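Local coordinates for VAL-1 (Chlorella virus, PDB 3GNE), which cleaves alginate by beta-elimination as a family 14 polysaccharide lyase, with a mode of action that depends on pH, at residues Q120-P131 against I149-L160; W165-M174 against G186-G194. All blocks are in the same frame, centred on the assembly; numbering follows the deposited sequence. Where two conformers were deposited one is given.

How the contacts relate
Each contact lies in a different one of the two antiparallel sheets packed on each other in this lyase; both are partly buried, contact 1 with more exposed residues. Contact 1 pairs the short outermost strand 149-151 with strand 125-130 and continues into a loop; backbone bonds, two bridging waters and apolar packing share it. Contact 2 joins strands 166-173 and 186-192 inside the opposing sheet, in regular register, with a largely apolar face turned inward, Thr172 and Ser188 its polar members, and a more polar face outward. The two meet in the interlayer core: Val125 packs on Val190 and Val192, Asp127 on Val190, and Asp127 OD2 probably hydrogen-bonds Ser188 OG at 2.7 Å.

Contact 1 of 2, residues Q120-P131 against I149-L160; sequences QEKGGVIDYIYP and IGFFQDDFKNAL
With CG2 of Val125 placed anti to its carbonyl carbon (CG1 being anti to N, chi1 176°), that methyl reaches Leu160, where it lies 3.6 Å from CG; the two side chains cross at about a right angle. Ile126 holds CG1 between its backbone N and carbonyl carbon, chi1 54°, which brings CD1 over the Gly150 backbone while CG2 packs against CA and CB of Gln153. The Asp127 carboxylate, whose polar partner is Ser188, and the Phe152 ring run alongside each other, planes 19° apart, with Asp127 CB 3.7 Å from Phe152 CD2. Ile129 CD1 meets Phe151 CE2 at 4.0 Å, side chains again crossing. Behind these groups, strand 149-151 pairs antiparallel with strand 125-130 as the last strand of a seven-stranded sheet of the concanavalin-like jelly roll. Asp127 and Phe151 bond each other both ways, as do Ile129 and Ile149, and Tyr128 faces Gly150 in the non-hydrogen-bonded pair between them. Past Phe152 the partner chain leaves the sheet: Val125 N gives Phe156 O a weak bond, the same oxygen also receives Ala159 N, and water 2 donates to both Val125 O (2.8 Å) and Gln153 O. At the far end Gly123 and Gly124 form a G1 bulge opposite Gln120. Beside the bulge, Gly123 O receives Leu160 N at 2.8 Å, nearly straight, while water 1 links Glu121 O to Asn158 N. Tyr128 turns its hydroxyl to Gly148 N and to a citrate probably taken from the crystallisation liquor.

Contact 2 of 2, residues W165-M174 against G186-G194; sequences WNRIEIGTKM and GESYVIVNG
One face of the Tyr189 ring lies flat over Gly171, whose CA sits 3.8 Å from the ring centroid and only 3° off its normal, a CH-pi contact made straight over the centre. The ring gets there because CG stands between the backbone N and carbonyl carbon, chi1 71°, folding it across the neighbouring strand; glycine has no CB to collide with it. The phenol oxygen hydrogen-bonds Thr74 and shares water 4 with Glu169 OE1. The Arg167 guanidinium carries Asn193 CA over one face, toward its rim, with NH1 3.4 Å from Asn193 C. The Asn193 amide is fixed from two directions: ND2 donates to Asn166 OD1 at 3.0 Å, within the carbonyl plane and on a lone pair, while OD1 takes Arg167 N at 2.8 Å from 34° out of its plane. Asn193 N returns a bond to Arg167 O, completing the strand end where Asn193 and Gly194 turn the chain into strand 195-202, with type I'-like angles.

Along the same face Glu169 lies beside Ile191, its CD 3.7 Å from Ile191 CD1, and its carboxylate forms a salt bridge with Lys241. Lys173 and Glu187 also run alongside each other through their aliphatic parts, CB to CB 4.0 Å, though their charged ends stay apart and Glu187 OE1 bonds Tyr243. Beneath, Ile168 CD1 meets Val192 CG1 at 3.7 Å. Reciprocal backbone bonds at Glu169-Ile191, Gly171-Tyr189 and Lys173-Glu187 set the register. Strand 166-173 thus lies between strands 72-80 and 186-192 in one sheet, whose Ile168, Ile170, Val190 and Val192 face packs on the sheet of strands 112-119 and 125-130, consistent with the concanavalin-like jelly roll of family 14.

Contact 1 of 2, residues Q120-P131 against I149-L160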
loop_
_atom_site.group_PDB
_atom_site.type_symbol
_atom_site.label_atom_id
_atom_site.label_comp_id
_atom_site.label_asym_id
_atom_site.label_seq_id
_atom_site.Cartn_x
_atom_site.Cartn_y
_atom_site.Cartn_z
ATOM N N GLN A 120 -2.395 9.335 7.456
ATOM C CA GLN A 120 -1.731 10.086 8.493
ATOM C C GLN A 120 -2.800 10.763 9.340
ATOM O O GLN A 120 -3.991 10.676 9.097
ATOM C CB GLN A 120 -0.851 11.184 7.874
ATOM C CG GLN A 120 0.235 10.600 6.931
ATOM C CD GLN A 120 1.367 10.006 7.758
ATOM O OE1 GLN A 120 1.357 8.802 8.173
ATOM N NE2 GLN A 120 2.339 10.831 7.960
ATOM N N GLU A 121 -2.362 11.450 10.392
ATOM C CA GLU A 121 -3.237 12.303 11.152
ATOM C C GLU A 121 -4.095 13.189 10.233
ATOM O O GLU A 121 -3.637 13.638 9.189
ATOM C CB GLU A 121 -2.406 13.248 12.033
ATOM C CG GLU A 121 -1.675 12.558 13.166
ATOM C CD GLU A 121 -0.833 13.565 13.905
ATOM O OE1 GLU A 121 0.376 13.312 14.073
ATOM O OE2 GLU A 121 -1.399 14.586 14.334
ATOM N N LYS A 122 -5.330 13.388 10.662
ATOM C CA LYS A 122 -6.241 14.303 9.963
ATOM C C LYS A 122 -6.468 13.887 8.529
ATOM O O LYS A 122 -6.871 14.715 7.698
ATOM C CB LYS A 122 -5.764 15.748 10.058
ATOM C CG LYS A 122 -5.739 16.247 11.502
ATOM C CD LYS A 122 -5.162 17.664 11.613
ATOM C CE LYS A 122 -5.283 18.304 12.990
ATOM N NZ LYS A 122 -4.318 17.641 13.924
ATOM N N GLY A 123 -6.303 12.593 8.211
ATOM C CA GLY A 123 -6.606 12.165 6.863
ATOM C C GLY A 123 -5.560 12.475 5.825
ATOM O O GLY A 123 -5.744 12.435 4.611
ATOM N N GLY A 124 -4.319 12.753 6.317
ATOM C CA GLY A 124 -3.224 12.932 5.341
ATOM C C GLY A 124 -2.836 11.615 4.713
ATOM O O GLY A 124 -3.280 10.549 5.134
ATOM N N VAL A 125 -1.962 11.694 3.687
ATOM C CA VAL A 125 -1.460 10.528 2.995
ATOM C C VAL A 125 0.031 10.693 2.835
ATOM O O VAL A 125 0.501 11.815 2.609
ATOM C CB VAL A 125 -2.166 10.333 1.627
ATOM C CG1 VAL A 125 -1.585 9.157 0.822
ATOM C CG2 VAL A 125 -3.658 10.112 1.857
ATOM N N ILE A 126 0.744 9.570 2.896
ATOM C CA ILE A 126 2.154 9.544 2.482
ATOM C C ILE A 126 2.406 8.281 1.686
ATOM O O ILE A 126 1.713 7.285 1.757
ATOM C CB ILE A 126 3.142 9.545 3.677
ATOM C CG1 ILE A 126 2.832 8.414 4.661
ATOM C CG2 ILE A 126 3.133 10.895 4.390
ATOM C CD1 ILE A 126 3.969 8.136 5.648
ATOM N N ASP A 127 3.497 8.358 0.873
ATOM C CA ASP A 127 4.190 7.202 0.366
ATOM C C ASP A 127 5.069 6.650 1.488
ATOM O O ASP A 127 5.658 7.439 2.210
ATOM C CB ASP A 127 5.055 7.647 -0.820
ATOM C CG ASP A 127 5.572 6.522 -1.659
ATOM O OD1 ASP A 127 5.136 5.347 -1.448
ATOM O OD2 ASP A 127 6.458 6.761 -2.477
ATOM N N TYR A 128 5.146 5.345 1.647
ATOM C CA TYR A 128 5.863 4.759 2.780
ATOM C C TYR A 128 6.723 3.589 2.273
ATOM O O TYR A 128 6.185 2.567 1.835
ATOM C CB TYR A 128 4.835 4.306 3.798
ATOM C CG TYR A 128 5.425 3.838 5.109
ATOM C CD1 TYR A 128 6.156 4.740 5.916
ATOM C CD2 TYR A 128 5.236 2.516 5.529
ATOM C CE1 TYR A 128 6.714 4.333 7.127
ATOM C CE2 TYR A 128 5.765 2.121 6.761
ATOM C CZ TYR A 128 6.501 3.007 7.554
ATOM O OH TYR A 128 7.032 2.653 8.764
ATOM N N ILE A 129 8.011 3.776 2.301
ATOM C CA ILE A 129 8.949 2.883 1.616
ATOM C C ILE A 129 9.851 2.170 2.599
ATOM O O ILE A 129 10.482 2.818 3.442
ATOM C CB ILE A 129 9.806 3.700 0.613
ATOM C CG1 ILE A 129 8.889 4.350 -0.423
ATOM C CG2 ILE A 129 10.877 2.791 -0.037
ATOM C CD1 ILE A 129 9.630 5.183 -1.479
ATOM N N TYR A 130 10.013 0.862 2.448
ATOM C CA TYR A 130 11.090 0.109 3.086
ATOM C C TYR A 130 12.076 -0.226 1.961
ATOM O O TYR A 130 11.713 -1.059 1.091
ATOM C CB TYR A 130 10.604 -1.193 3.702
ATOM C CG TYR A 130 10.173 -1.140 5.160
ATOM C CD1 TYR A 130 9.045 -0.414 5.574
ATOM C CD2 TYR A 130 10.851 -1.886 6.114
ATOM C CE1 TYR A 130 8.661 -0.406 6.925
ATOM C CE2 TYR A 130 10.468 -1.857 7.445
ATOM C CZ TYR A 130 9.376 -1.127 7.843
ATOM O OH TYR A 130 9.037 -1.159 9.187
ATOM N N PRO A 131 13.237 0.399 1.937
ATOM C CA PRO A 131 14.225 0.060 0.892
ATOM C C PRO A 131 15.087 -1.126 1.296
ATOM O O PRO A 131 15.072 -1.520 2.465
ATOM C CB PRO A 131 15.068 1.364 0.839
ATOM C CG PRO A 131 15.083 1.798 2.304
ATOM C CD PRO A 131 13.716 1.450 2.854
ATOM N N ILE A 149 10.258 4.809 5.425
ATOM C CA ILE A 149 10.547 6.196 5.099
ATOM C C ILE A 149 9.335 6.815 4.387
ATOM O O ILE A 149 8.855 6.303 3.365
ATOM C CB ILE A 149 11.791 6.296 4.183
ATOM C CG1 ILE A 149 12.936 5.400 4.643
ATOM C CG2 ILE A 149 12.219 7.755 4.060
ATOM C CD1 ILE A 149 13.433 5.615 6.062
ATOM N N GLY A 150 8.838 7.917 4.955
ATOM C CA GLY A 150 7.640 8.586 4.396
ATOM C C GLY A 150 8.047 9.702 3.456
ATOM O O GLY A 150 9.049 10.373 3.689
ATOM N N PHE A 151 7.216 9.849 2.414
ATOM C CA PHE A 151 7.351 10.973 1.475
ATOM C C PHE A 151 5.973 11.559 1.211
ATOM O O PHE A 151 4.960 10.844 1.305
ATOM C CB PHE A 151 7.928 10.513 0.121
ATOM C CG PHE A 151 9.361 9.975 0.297
ATOM C CD1 PHE A 151 10.424 10.848 0.121
ATOM C CD2 PHE A 151 9.576 8.656 0.619
ATOM C CE1 PHE A 151 11.715 10.409 0.277
ATOM C CE2 PHE A 151 10.863 8.206 0.776
ATOM C CZ PHE A 151 11.961 9.071 0.633
ATOM N N PHE A 152 5.977 12.861 0.870
ATOM C CA PHE A 152 4.785 13.574 0.397
ATOM C C PHE A 152 3.913 14.062 1.535
ATOM O O PHE A 152 2.788 14.516 1.264
ATOM C CB PHE A 152 3.948 12.813 -0.633
ATOM C CG PHE A 152 4.709 12.187 -1.774
ATOM C CD1 PHE A 152 5.798 12.825 -2.346
ATOM C CD2 PHE A 152 4.291 10.938 -2.273
ATOM C CE1 PHE A 152 6.474 12.235 -3.394
ATOM C CE2 PHE A 152 4.965 10.357 -3.341
ATOM C CZ PHE A 152 6.044 11.009 -3.902
ATOM N N GLN A 153 4.403 14.055 2.777
ATOM C CA GLN A 153 3.510 14.507 3.840
ATOM C C GLN A 153 2.969 15.927 3.652
ATOM O O GLN A 153 1.828 16.209 3.990
ATOM C CB GLN A 153 4.243 14.424 5.172
ATOM C CG GLN A 153 3.206 14.483 6.303
ATOM C CD GLN A 153 3.959 14.449 7.627
ATOM O OE1 GLN A 153 4.731 15.383 7.930
ATOM N NE2 GLN A 153 3.687 13.397 8.360
ATOM N N ASP A 154 3.753 16.830 3.051
ATOM C CA ASP A 154 3.247 18.185 2.867
ATOM C C ASP A 154 2.345 18.343 1.664
ATOM O O ASP A 154 1.793 19.425 1.453
ATOM C CB ASP A 154 4.442 19.158 2.767
ATOM C CG ASP A 154 5.091 19.482 4.113
ATOM O OD1 ASP A 154 4.448 19.171 5.140
ATOM O OD2 ASP A 154 6.226 20.034 4.097
ATOM N N ASP A 155 2.188 17.310 0.851
ATOM C CA ASP A 155 1.429 17.423 -0.377
ATOM C C ASP A 155 0.031 16.869 -0.207
ATOM O O ASP A 155 -0.814 17.198 -1.056
ATOM C CB ASP A 155 2.159 16.666 -1.504
ATOM C CG ASP A 155 3.594 17.111 -1.717
ATOM O OD1 ASP A 155 3.759 18.333 -1.890
ATOM O OD2 ASP A 155 4.479 16.235 -1.714
ATOM N N PHE A 156 -0.248 16.093 0.826
ATOM C CA PHE A 156 -1.538 15.431 0.927
ATOM C C PHE A 156 -2.139 15.633 2.299
ATOM O O PHE A 156 -2.844 14.774 2.802
ATOM C CB PHE A 156 -1.410 13.915 0.652
ATOM C CG PHE A 156 -0.992 13.605 -0.790
ATOM C CD1 PHE A 156 0.225 13.007 -1.038
ATOM C CD2 PHE A 156 -1.806 13.907 -1.859
ATOM C CE1 PHE A 156 0.651 12.681 -2.320
ATOM C CE2 PHE A 156 -1.435 13.594 -3.151
ATOM C CZ PHE A 156 -0.201 12.984 -3.374
ATOM N N LYS A 157 -1.854 16.777 2.941
ATOM C CA LYS A 157 -2.489 17.002 4.242
ATOM C C LYS A 157 -4.011 16.994 4.059
ATOM O O LYS A 157 -4.567 17.568 3.114
ATOM C CB LYS A 157 -2.019 18.287 4.936
ATOM C CG LYS A 157 -0.550 18.320 5.329
ATOM C CD LYS A 157 -0.137 19.470 6.238
ATOM C CE LYS A 157 1.414 19.599 6.218
ATOM N NZ LYS A 157 1.991 18.286 6.667
ATOM N N ASN A 158 -4.696 16.332 4.977
ATOM C CA ASN A 158 -6.144 16.205 4.985
ATOM C C ASN A 158 -6.701 15.829 3.621
ATOM O O ASN A 158 -7.812 16.214 3.243
ATOM C CB ASN A 158 -6.705 17.540 5.500
ATOM C CG ASN A 158 -8.179 17.428 5.802
ATOM O OD1 ASN A 158 -8.624 16.496 6.495
ATOM N ND2 ASN A 158 -8.920 18.393 5.255
ATOM N N ALA A 159 -5.948 15.040 2.862
ATOM C CA ALA A 159 -6.411 14.693 1.519
ATOM C C ALA A 159 -7.605 13.741 1.559
ATOM O O ALA A 159 -8.439 13.738 0.650
ATOM C CB ALA A 159 -5.273 14.069 0.705
ATOM N N LEU A 160 -7.661 12.901 2.579
ATOM C CA LEU A 160 -8.763 11.931 2.705
ATOM C C LEU A 160 -9.945 12.624 3.369
ATOM O O LEU A 160 -9.932 12.905 4.579
ATOM C CB LEU A 160 -8.308 10.716 3.500
ATOM C CG LEU A 160 -7.110 9.977 2.900
ATOM C CD1 LEU A 160 -6.623 8.933 3.914
ATOM C CD2 LEU A 160 -7.504 9.304 1.575
HETATM O O HOH W 1 -2.966 15.699 7.368
HETATM O O HOH W 2 0.068 14.149 4.183
#

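Contact 2 of 2, residues W165-M174 against G186-G194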
loop_
_atom_site.group_PDB
_atom_site.type_symbol
_atom_site.label_atom_id
_atom_site.label_comp_id
_atom_site.label_asym_id
_atom_site.label_seq_id
_atom_site.Cartn_x
_atom_site.Cartn_y
_atom_site.Cartn_z
ATOM N N TRP A 165 -15.951 8.884 -1.766
ATOM C CA TRP A 165 -15.036 7.863 -2.234
ATOM C C TRP A 165 -13.722 8.494 -2.604
ATOM O O TRP A 165 -13.567 9.111 -3.676
ATOM C CB TRP A 165 -15.680 7.107 -3.400
ATOM C CG TRP A 165 -16.803 6.254 -2.884
ATOM C CD1 TRP A 165 -18.138 6.481 -2.968
ATOM C CD2 TRP A 165 -16.648 5.021 -2.185
ATOM N NE1 TRP A 165 -18.857 5.474 -2.372
ATOM C CE2 TRP A 165 -17.943 4.550 -1.875
ATOM C CE3 TRP A 165 -15.538 4.287 -1.802
ATOM C CZ2 TRP A 165 -18.139 3.366 -1.202
ATOM C CZ3 TRP A 165 -15.734 3.105 -1.115
ATOM C CH2 TRP A 165 -17.024 2.645 -0.811
ATOM N N ASN A 166 -12.741 8.386 -1.748
ATOM C CA ASN A 166 -11.420 8.956 -2.068
ATOM C C ASN A 166 -10.708 7.999 -3.023
ATOM O O ASN A 166 -10.728 6.787 -2.727
ATOM C CB ASN A 166 -10.560 9.083 -0.814
ATOM C CG ASN A 166 -11.153 10.088 0.177
ATOM O OD1 ASN A 166 -10.985 11.295 -0.020
ATOM N ND2 ASN A 166 -11.764 9.611 1.256
ATOM N N ARG A 167 -10.108 8.497 -4.061
ATOM C CA ARG A 167 -9.405 7.701 -5.046
ATOM C C ARG A 167 -7.909 7.738 -4.776
ATOM O O ARG A 167 -7.322 8.812 -4.773
ATOM C CB ARG A 167 -9.705 8.225 -6.469
ATOM C CG ARG A 167 -11.200 8.189 -6.751
ATOM C CD ARG A 167 -11.486 8.725 -8.144
ATOM N NE ARG A 167 -10.927 10.025 -8.415
ATOM C CZ ARG A 167 -11.114 11.272 -8.034
ATOM N NH1 ARG A 167 -10.354 12.231 -8.547
ATOM N NH2 ARG A 167 -12.056 11.568 -7.124
ATOM N N ILE A 168 -7.335 6.538 -4.574
ATOM C CA ILE A 168 -5.932 6.431 -4.251
ATOM C C ILE A 168 -5.209 5.631 -5.331
ATOM O O ILE A 168 -5.728 4.614 -5.781
ATOM C CB ILE A 168 -5.773 5.659 -2.907
ATOM C CG1 ILE A 168 -6.682 6.244 -1.807
ATOM C CG2 ILE A 168 -4.300 5.624 -2.507
ATOM C CD1 ILE A 168 -6.364 7.650 -1.410
ATOM N N GLU A 169 -3.981 6.012 -5.697
ATOM C CA GLU A 169 -3.193 5.148 -6.561
ATOM C C GLU A 169 -1.757 5.165 -6.032
ATOM O O GLU A 169 -1.304 6.193 -5.497
ATOM C CB GLU A 169 -3.164 5.635 -8.047
ATOM C CG GLU A 169 -4.570 5.934 -8.602
ATOM C CD GLU A 169 -4.513 6.069 -10.128
ATOM O OE1 GLU A 169 -3.581 5.557 -10.784
ATOM O OE2 GLU A 169 -5.470 6.642 -10.639
ATOM N N ILE A 170 -1.057 4.073 -6.280
ATOM C CA ILE A 170 0.353 4.062 -5.959
ATOM C C ILE A 170 1.089 3.389 -7.125
ATOM O O ILE A 170 0.779 2.222 -7.440
ATOM C CB ILE A 170 0.699 3.384 -4.609
ATOM C CG1 ILE A 170 2.187 3.473 -4.285
ATOM C CG2 ILE A 170 0.170 1.964 -4.477
ATOM C CD1 ILE A 170 2.532 3.274 -2.815
ATOM N N GLY A 171 2.041 4.116 -7.693
ATOM C CA GLY A 171 2.847 3.603 -8.796
ATOM C C GLY A 171 4.248 3.256 -8.330
ATOM O O GLY A 171 4.824 3.907 -7.451
ATOM N N THR A 172 4.769 2.200 -8.945
ATOM C CA THR A 172 6.118 1.738 -8.629
ATOM C C THR A 172 6.852 1.453 -9.918
ATOM O O THR A 172 6.307 0.683 -10.720
ATOM C CB THR A 172 6.083 0.438 -7.788
ATOM O OG1 THR A 172 5.267 0.647 -6.640
ATOM C CG2 THR A 172 7.462 0.138 -7.272
ATOM N N LYS A 173 8.030 2.021 -10.142
ATOM C CA LYS A 173 8.779 1.735 -11.371
ATOM C C LYS A 173 10.194 1.339 -10.976
ATOM O O LYS A 173 10.907 2.095 -10.303
ATOM C CB LYS A 173 8.824 2.986 -12.266
ATOM C CG LYS A 173 9.683 2.747 -13.524
ATOM C CD LYS A 173 9.607 3.956 -14.450
ATOM C CE LYS A 173 10.228 3.506 -15.781
ATOM N NZ LYS A 173 11.702 3.420 -15.729
ATOM N N MET A 174 10.566 0.124 -11.376
ATOM C CA MET A 174 11.898 -0.355 -11.026
ATOM C C MET A 174 12.988 0.545 -11.616
ATOM O O MET A 174 12.841 1.103 -12.690
ATOM C CB MET A 174 12.124 -1.794 -11.533
ATOM C CG MET A 174 11.347 -2.848 -10.752
ATOM S SD MET A 174 11.923 -3.083 -9.058
ATOM C CE MET A 174 13.699 -3.010 -9.252
ATOM N N GLY A 186 14.859 4.441 -10.341
ATOM C CA GLY A 186 13.521 3.921 -10.000
ATOM C C GLY A 186 12.666 5.084 -9.558
ATOM O O GLY A 186 13.105 6.190 -9.249
ATOM N N GLU A 187 11.359 4.851 -9.526
ATOM C CA GLU A 187 10.406 5.888 -9.220
ATOM C C GLU A 187 9.258 5.338 -8.376
ATOM O O GLU A 187 9.001 4.124 -8.342
ATOM C CB GLU A 187 9.753 6.442 -10.510
ATOM C CG GLU A 187 10.754 6.952 -11.508
ATOM C CD GLU A 187 10.114 7.579 -12.723
ATOM O OE1 GLU A 187 8.862 7.628 -12.827
ATOM O OE2 GLU A 187 10.852 8.020 -13.642
ATOM N N SER A 188 8.571 6.277 -7.744
ATOM C CA SER A 188 7.318 5.993 -7.057
ATOM C C SER A 188 6.372 7.147 -7.302
ATOM O O SER A 188 6.805 8.265 -7.474
ATOM C CB SER A 188 7.592 5.893 -5.549
ATOM O OG SER A 188 6.337 5.627 -4.903
ATOM N N TYR A 189 5.071 6.888 -7.328
ATOM C CA TYR A 189 4.163 8.048 -7.320
ATOM C C TYR A 189 2.938 7.688 -6.501
ATOM O O TYR A 189 2.577 6.505 -6.343
ATOM C CB TYR A 189 3.825 8.476 -8.733
ATOM C CG TYR A 189 2.932 7.663 -9.643
ATOM C CD1 TYR A 189 1.552 7.403 -9.456
ATOM C CD2 TYR A 189 3.472 7.148 -10.834
ATOM C CE1 TYR A 189 0.783 6.675 -10.321
ATOM C CE2 TYR A 189 2.692 6.429 -11.739
ATOM C CZ TYR A 189 1.353 6.193 -11.485
ATOM O OH TYR A 189 0.621 5.480 -12.406
ATOM N N VAL A 190 2.283 8.707 -5.988
ATOM C CA VAL A 190 1.057 8.592 -5.222
ATOM C C VAL A 190 0.090 9.576 -5.846
ATOM O O VAL A 190 0.461 10.707 -6.152
ATOM C CB VAL A 190 1.263 8.925 -3.735
ATOM C CG1 VAL A 190 -0.083 9.020 -3.012
ATOM C CG2 VAL A 190 2.162 7.840 -3.129
ATOM N N ILE A 191 -1.140 9.087 -6.009
ATOM C CA ILE A 191 -2.232 9.948 -6.432
ATOM C C ILE A 191 -3.336 9.866 -5.383
ATOM O O ILE A 191 -3.715 8.775 -4.998
ATOM C CB ILE A 191 -2.802 9.576 -7.828
ATOM C CG1 ILE A 191 -1.755 9.472 -8.907
ATOM C CG2 ILE A 191 -3.821 10.638 -8.211
ATOM C CD1 ILE A 191 -2.285 8.965 -10.238
ATOM N N VAL A 192 -3.821 11.045 -4.956
ATOM C CA VAL A 192 -4.973 11.077 -4.066
ATOM C C VAL A 192 -5.961 12.072 -4.681
ATOM O O VAL A 192 -5.629 13.267 -4.838
ATOM C CB VAL A 192 -4.677 11.485 -2.616
ATOM C CG1 VAL A 192 -5.946 11.342 -1.817
ATOM C CG2 VAL A 192 -3.554 10.586 -2.027
ATOM N N ASN A 193 -7.148 11.610 -5.050
ATOM C CA ASN A 193 -8.212 12.444 -5.621
ATOM C C ASN A 193 -7.679 13.312 -6.709
ATOM O O ASN A 193 -7.946 14.497 -6.825
ATOM C CB ASN A 193 -8.898 13.258 -4.523
ATOM C CG ASN A 193 -9.627 12.333 -3.533
ATOM O OD1 ASN A 193 -10.213 11.330 -3.977
ATOM N ND2 ASN A 193 -9.608 12.702 -2.290
ATOM N N GLY A 194 -6.923 12.719 -7.627
ATOM C CA GLY A 194 -6.443 13.367 -8.817
ATOM C C GLY A 194 -5.140 14.120 -8.645
ATOM O O GLY A 194 -4.536 14.527 -9.646
HETATM O O HOH W 3 -13.130 12.261 -4.186
HETATM O O HOH W 4 -1.856 6.087 -12.627
#